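Local coordinates for branched-chain-amino-acid aminotransferase (PDB 3UZO), which probably catalyses the pyridoxal phosphate-dependent transfer of amino groups between leucine, isoleucine or valine and 2-oxoglutarate in branched-chain amino acid biosynthesis, at residues A[96-101]-A[113-118]; A[109-114]-A[161-166]. All coordinates share one frame; numbering follows the deposited sequence.

Contact 1. Residues A[96-101]-A[113-118]; sequences QNAARM and LSDEQF. With PLP (pyridoxal-5'-phosphate), chain C.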
loop_
_atom_site.group_PDB
_atom_site.type_symbol
_atom_site.label_atom_id
_atom_site.label_comp_id
_atom_site.label_asym_id
_atom_site.label_seq_id
_atom_site.Cartn_x
_atom_site.Cartn_y
_atom_site.Cartn_z
ATOM N N GLN A 96 -7.248 -7.310 21.649
ATOM C CA GLN A 96 -6.109 -6.501 21.219
ATOM C C GLN A 96 -6.141 -6.325 19.699
ATOM O O GLN A 96 -5.918 -5.228 19.191
ATOM C CB GLN A 96 -4.800 -7.162 21.665
ATOM C CG GLN A 96 -4.626 -7.197 23.182
ATOM C CD GLN A 96 -4.665 -5.808 23.790
ATOM O OE1 GLN A 96 -3.830 -4.966 23.479
ATOM N NE2 GLN A 96 -5.645 -5.560 24.651
ATOM N N ASN A 97 -6.438 -7.405 18.978
ATOM C CA ASN A 97 -6.523 -7.345 17.517
ATOM C C ASN A 97 -7.655 -6.425 17.080
ATOM O O ASN A 97 -7.504 -5.671 16.127
ATOM C CB ASN A 97 -6.781 -8.734 16.928
ATOM C CG ASN A 97 -5.642 -9.691 17.178
ATOM O OD1 ASN A 97 -4.700 -9.792 16.386
ATOM N ND2 ASN A 97 -5.711 -10.388 18.285
ATOM N N ALA A 98 -8.797 -6.503 17.767
ATOM C CA ALA A 98 -9.942 -5.666 17.420
ATOM C C ALA A 98 -9.569 -4.202 17.567
ATOM O O ALA A 98 -9.869 -3.391 16.700
ATOM C CB ALA A 98 -11.139 -5.984 18.319
ATOM N N ALA A 99 -8.926 -3.866 18.680
ATOM C CA ALA A 99 -8.518 -2.487 18.928
ATOM C C ALA A 99 -7.512 -2.032 17.872
ATOM O O ALA A 99 -7.595 -0.913 17.352
ATOM C CB ALA A 99 -7.906 -2.370 20.323
ATOM N N ARG A 100 -6.566 -2.902 17.539
ATOM C CA ARG A 100 -5.576 -2.527 16.547
ATOM C C ARG A 100 -6.189 -2.340 15.170
ATOM O O ARG A 100 -5.788 -1.443 14.432
ATOM C CB ARG A 100 -4.446 -3.561 16.468
ATOM C CG ARG A 100 -3.289 -3.103 15.583
ATOM C CD ARG A 100 -2.086 -4.008 15.716
ATOM N NE ARG A 100 -2.344 -5.344 15.194
ATOM C CZ ARG A 100 -1.494 -6.360 15.309
ATOM N NH1 ARG A 100 -0.334 -6.178 15.933
ATOM N NH2 ARG A 100 -1.803 -7.551 14.805
ATOM N N MET A 101 -7.164 -3.171 14.815
ATOM C CA MET A 101 -7.759 -3.022 13.499
ATOM C C MET A 101 -8.550 -1.730 13.443
ATOM O O MET A 101 -8.739 -1.164 12.371
ATOM C CB MET A 101 -8.662 -4.202 13.148
ATOM C CG MET A 101 -8.931 -4.288 11.653
ATOM S SD MET A 101 -9.805 -5.787 11.190
ATOM C CE MET A 101 -11.444 -5.289 11.570
ATOM N N LEU A 113 -14.726 -1.376 13.434
ATOM C CA LEU A 113 -15.489 -2.527 13.903
ATOM C C LEU A 113 -15.303 -2.658 15.411
ATOM O O LEU A 113 -14.181 -2.612 15.914
ATOM C CB LEU A 113 -15.010 -3.799 13.216
ATOM C CG LEU A 113 -15.450 -3.937 11.762
ATOM C CD1 LEU A 113 -14.549 -4.919 11.082
ATOM C CD2 LEU A 113 -16.908 -4.380 11.684
ATOM N N SER A 114 -16.407 -2.809 16.132
ATOM C CA SER A 114 -16.360 -2.936 17.582
ATOM C C SER A 114 -15.784 -4.294 17.971
ATOM O O SER A 114 -15.753 -5.214 17.153
ATOM C CB SER A 114 -17.772 -2.816 18.159
ATOM O OG SER A 114 -18.557 -3.949 17.815
ATOM N N ASP A 115 -15.320 -4.412 19.213
ATOM C CA ASP A 115 -14.781 -5.680 19.718
ATOM C C ASP A 115 -15.894 -6.717 19.585
ATOM O O ASP A 115 -15.666 -7.882 19.247
ATOM C CB ASP A 115 -14.424 -5.566 21.203
ATOM C CG ASP A 115 -13.193 -4.727 21.455
ATOM O OD1 ASP A 115 -12.735 -4.706 22.619
ATOM O OD2 ASP A 115 -12.681 -4.094 20.506
ATOM N N GLU A 116 -17.105 -6.263 19.884
ATOM C CA GLU A 116 -18.308 -7.078 19.831
ATOM C C GLU A 116 -18.445 -7.843 18.520
ATOM O O GLU A 116 -18.539 -9.070 18.501
ATOM C CB GLU A 116 -19.529 -6.169 20.014
ATOM C CG GLU A 116 -20.864 -6.822 19.719
ATOM C CD GLU A 116 -21.416 -7.578 20.901
ATOM O OE1 GLU A 116 -20.746 -8.522 21.374
ATOM O OE2 GLU A 116 -22.523 -7.219 21.359
ATOM N N GLN A 117 -18.471 -7.109 17.417
ATOM C CA GLN A 117 -18.627 -7.741 16.118
ATOM C C GLN A 117 -17.357 -8.446 15.656
ATOM O O GLN A 117 -17.425 -9.481 14.988
ATOM C CB GLN A 117 -19.064 -6.704 15.080
ATOM C CG GLN A 117 -19.289 -7.281 13.671
ATOM C CD GLN A 117 -20.071 -6.335 12.767
ATOM O OE1 GLN A 117 -20.151 -5.133 13.027
ATOM N NE2 GLN A 117 -20.643 -6.875 11.689
ATOM N N PHE A 118 -16.204 -7.897 16.021
ATOM C CA PHE A 118 -14.933 -8.487 15.613
ATOM C C PHE A 118 -14.738 -9.847 16.257
ATOM O O PHE A 118 -14.473 -10.855 15.578
ATOM C CB PHE A 118 -13.772 -7.556 15.994
ATOM C CG PHE A 118 -12.414 -8.040 15.541
ATOM C CD1 PHE A 118 -11.820 -7.522 14.391
ATOM C CD2 PHE A 118 -11.719 -9.000 16.275
ATOM C CE1 PHE A 118 -10.547 -7.952 13.980
ATOM C CE2 PHE A 118 -10.443 -9.437 15.870
ATOM C CZ PHE A 118 -9.860 -8.907 14.720
HETATM N N1 PLP C . 5.418 -6.768 12.332
HETATM C C2 PLP C . 4.741 -6.934 11.121
HETATM C C2A PLP C . 5.235 -6.153 9.901
HETATM C C3 PLP C . 3.612 -7.830 11.094
HETATM O O3 PLP C . 2.936 -8.021 9.948
HETATM C C4 PLP C . 3.204 -8.524 12.301
HETATM C C4A PLP C . 1.944 -9.482 12.217
HETATM C C5 PLP C . 3.975 -8.298 13.538
HETATM C C6 PLP C . 5.064 -7.426 13.528
HETATM C C5A PLP C . 3.686 -8.935 14.842
HETATM O O4P PLP C . 2.455 -8.555 15.397
HETATM P P PLP C . 1.535 -9.620 16.135
HETATM O O1P PLP C . 1.120 -10.733 15.234
HETATM O O2P PLP C . 0.344 -8.746 16.599
HETATM O O3P PLP C . 2.293 -10.011 17.372
HETATM O O HOH W 1 -12.012 -3.842 14.883
#

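Contact 2. Residues A[109-114]-A[161-166]; sequences LMPELS and PEFIFS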
loop_
_atom_site.group_PDB
_atom_site.type_symbol
_atom_site.label_atom_id
_atom_site.label_comp_id
_atom_site.label_asym_id
_atom_site.label_seq_id
_atom_site.Cartn_x
_atom_site.Cartn_y
_atom_site.Cartn_z
ATOM N N LEU A 109 -9.174 5.881 6.791
ATOM C CA LEU A 109 -10.532 6.406 6.675
ATOM C C LEU A 109 -11.579 5.332 6.397
ATOM O O LEU A 109 -12.539 5.563 5.664
ATOM C CB LEU A 109 -10.588 7.485 5.588
ATOM C CG LEU A 109 -10.055 8.882 5.951
ATOM C CD1 LEU A 109 -8.763 8.786 6.745
ATOM C CD2 LEU A 109 -9.848 9.681 4.672
ATOM N N MET A 110 -11.390 4.155 6.979
ATOM C CA MET A 110 -12.350 3.068 6.805
ATOM C C MET A 110 -13.160 2.957 8.093
ATOM O O MET A 110 -12.656 3.265 9.171
ATOM C CB MET A 110 -11.635 1.738 6.524
ATOM C CG MET A 110 -10.755 1.767 5.279
ATOM S SD MET A 110 -10.297 0.140 4.647
ATOM C CE MET A 110 -8.975 -0.293 5.769
ATOM N N PRO A 111 -14.428 2.526 7.993
ATOM C CA PRO A 111 -15.311 2.375 9.157
ATOM C C PRO A 111 -14.765 1.363 10.160
ATOM O O PRO A 111 -14.249 0.312 9.779
ATOM C CB PRO A 111 -16.635 1.936 8.532
ATOM C CG PRO A 111 -16.200 1.201 7.289
ATOM C CD PRO A 111 -15.106 2.098 6.758
ATOM N N GLU A 112 -14.876 1.693 11.443
ATOM C CA GLU A 112 -14.373 0.830 12.506
ATOM C C GLU A 112 -15.312 -0.306 12.902
ATOM O O GLU A 112 -16.533 -0.214 12.738
ATOM C CB GLU A 112 -14.076 1.674 13.746
ATOM C CG GLU A 112 -13.073 2.789 13.515
ATOM C CD GLU A 112 -13.176 3.879 14.567
ATOM O OE1 GLU A 112 -13.009 3.577 15.766
ATOM O OE2 GLU A 112 -13.432 5.040 14.191
ATOM N N LEU A 113 -14.726 -1.376 13.434
ATOM C CA LEU A 113 -15.489 -2.527 13.903
ATOM C C LEU A 113 -15.303 -2.658 15.411
ATOM O O LEU A 113 -14.181 -2.612 15.914
ATOM C CB LEU A 113 -15.010 -3.799 13.216
ATOM C CG LEU A 113 -15.450 -3.937 11.762
ATOM C CD1 LEU A 113 -14.549 -4.919 11.082
ATOM C CD2 LEU A 113 -16.908 -4.380 11.684
ATOM N N SER A 114 -16.407 -2.809 16.132
ATOM C CA SER A 114 -16.360 -2.936 17.582
ATOM C C SER A 114 -15.784 -4.294 17.971
ATOM O O SER A 114 -15.753 -5.214 17.153
ATOM C CB SER A 114 -17.772 -2.816 18.159
ATOM O OG SER A 114 -18.557 -3.949 17.815
ATOM N N PRO A 161 -17.063 4.106 -1.043
ATOM C CA PRO A 161 -18.447 4.377 -0.640
ATOM C C PRO A 161 -18.993 3.208 0.176
ATOM O O PRO A 161 -19.978 3.343 0.903
ATOM C CB PRO A 161 -19.167 4.524 -1.976
ATOM C CG PRO A 161 -18.443 3.522 -2.833
ATOM C CD PRO A 161 -16.990 3.798 -2.484
ATOM N N GLU A 162 -18.350 2.053 0.035
ATOM C CA GLU A 162 -18.763 0.858 0.752
ATOM C C GLU A 162 -17.546 0.052 1.189
ATOM O O GLU A 162 -16.438 0.255 0.687
ATOM C CB GLU A 162 -19.660 -0.011 -0.134
ATOM C CG GLU A 162 -20.889 0.708 -0.661
ATOM C CD GLU A 162 -21.803 -0.210 -1.447
ATOM O OE1 GLU A 162 -22.693 0.308 -2.155
ATOM O OE2 GLU A 162 -21.639 -1.446 -1.351
ATOM N N PHE A 163 -17.753 -0.850 2.139
ATOM C CA PHE A 163 -16.664 -1.680 2.627
ATOM C C PHE A 163 -17.136 -3.086 2.944
ATOM O O PHE A 163 -18.328 -3.335 3.159
ATOM C CB PHE A 163 -16.047 -1.081 3.898
ATOM C CG PHE A 163 -15.601 0.342 3.747
ATOM C CD1 PHE A 163 -16.521 1.386 3.812
ATOM C CD2 PHE A 163 -14.262 0.639 3.506
ATOM C CE1 PHE A 163 -16.113 2.708 3.636
ATOM C CE2 PHE A 163 -13.847 1.953 3.328
ATOM C CZ PHE A 163 -14.772 2.990 3.391
ATOM N N ILE A 164 -16.182 -4.005 2.964
ATOM C CA ILE A 164 -16.461 -5.379 3.315
ATOM C C ILE A 164 -15.539 -5.755 4.474
ATOM O O ILE A 164 -14.372 -5.338 4.526
ATOM C CB ILE A 164 -16.195 -6.339 2.133
ATOM C CG1 ILE A 164 -17.354 -6.278 1.135
ATOM C CG2 ILE A 164 -15.974 -7.750 2.656
ATOM C CD1 ILE A 164 -17.187 -7.202 -0.066
ATOM N N PHE A 165 -16.083 -6.502 5.423
ATOM C CA PHE A 165 -15.314 -6.995 6.561
ATOM C C PHE A 165 -15.499 -8.494 6.481
ATOM O O PHE A 165 -16.631 -8.977 6.421
ATOM C CB PHE A 165 -15.867 -6.505 7.896
ATOM C CG PHE A 165 -15.348 -7.279 9.086
ATOM C CD1 PHE A 165 -13.980 -7.470 9.271
ATOM C CD2 PHE A 165 -16.227 -7.790 10.043
ATOM C CE1 PHE A 165 -13.492 -8.151 10.386
ATOM C CE2 PHE A 165 -15.749 -8.474 11.168
ATOM C CZ PHE A 165 -14.377 -8.653 11.338
ATOM N N SER A 166 -14.397 -9.234 6.479
ATOM C CA SER A 166 -14.494 -10.682 6.378
ATOM C C SER A 166 -13.466 -11.364 7.260
ATOM O O SER A 166 -12.425 -10.785 7.584
ATOM C CB SER A 166 -14.297 -11.109 4.914
ATOM O OG SER A 166 -14.396 -12.511 4.746
#

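Contact 1. Residues A[96-101]-A[113-118]
The Phe118 ring lies with one face against the backbone of helix 94-107: Ala98 CA stands over its centre, 3.8 Å from the centroid and only 7° off the ring normal, a CH-pi contact, while Ala98 CB rests 3.7 Å from Phe118 CG. At the ring's edge, in its plane, Met101 SD approaches Phe118 CE1 to 3.6 Å, a Met-aromatic contact. Phe118, with CG anti to the backbone N (chi1 -177°), extends from its own helix to Ala98. The Arg100 guanidinium meets the cofactor at its edge: NH1 donates to O2P of pyridoxal phosphate at 2.7 Å, NH2 adds a weak bond to the same oxygen, and NE forms a salt bridge with Glu77. One water donates to both Ala98 O (2.8 Å) and Leu113 O (2.7 Å), tying together two backbones that do not bond directly. Arg102 also grips Leu113 O and forms a salt bridge with Asp115 OD2. Ser114 OG caps the second helix by accepting from Gln117 N at 3.2 Å. Two consecutive helices joined by a short loop thus pack together in a fold type IV (class-IV) aminotransferase, with one side of the first helix buried against the second and another side contributing Arg100 to the phosphate site.

Contact 2. Residues A[109-114]-A[161-166]
Leu109 O, 4.1 Å from Phe163 CZ across the contact, is hydrogen-bonded to Thr159 OG1, so this carbonyl is satisfied although it borders an aromatic ring. Leu109 has positive phi and is the C-prime residue of the Schellman motif ending helix 94-107. In the following loop Pro111 CD stands over one face of Phe163, modelled too close for its spacing to be trusted, and Pro111 CG lies 3.5 Å from Phe163 CD1. Met110 meets the same ring obliquely: Met110 CG comes to 3.7 Å from Phe163 CE2, and Met110 SD is 5.2 Å from the ring centroid, a Met-aromatic contact. Further along, Leu113 meets Phe165 with both methyls: CD1 sits over the ring face, again too close in the model, and Leu113 CD2 lies 3.8 Å from Phe165 CD2. Phe163 and Phe165, alternate residues of the strand, both point toward the loop; Phe163 has CG beside its backbone N (chi1 -54°), which brings its ring to Pro111. Trp44 meets Phe163 edge-to-face. Because the strand's backbone bonds go to strands 39-45 and 141-151, the loop is fastened to the sheet surface by CH-pi and apolar contacts, which depend on ring faces and shape rather than on polar pairing.

Overall arrangement
Both contacts are buried and share Leu113 and Ser114, the end of the connection between helices 94-107 and 115-128. Contact 1 joins the two helices to each other, whereas contact 2 lays their connecting loop on the antiparallel sheet. They meet directly where Met101 CE packs 3.7 Å from Phe165 CE1, so apolar packing runs on from helix to strand. Contact 1, nearer the chain's centre, mixes ring packing with a bridging water and reaches the cofactor phosphate; contact 2, farther out, is held by CH-pi and apolar contacts. At its outer end Leu109 packs on Tyr215 of the second subunit, whereas contact 1 touches no other chain.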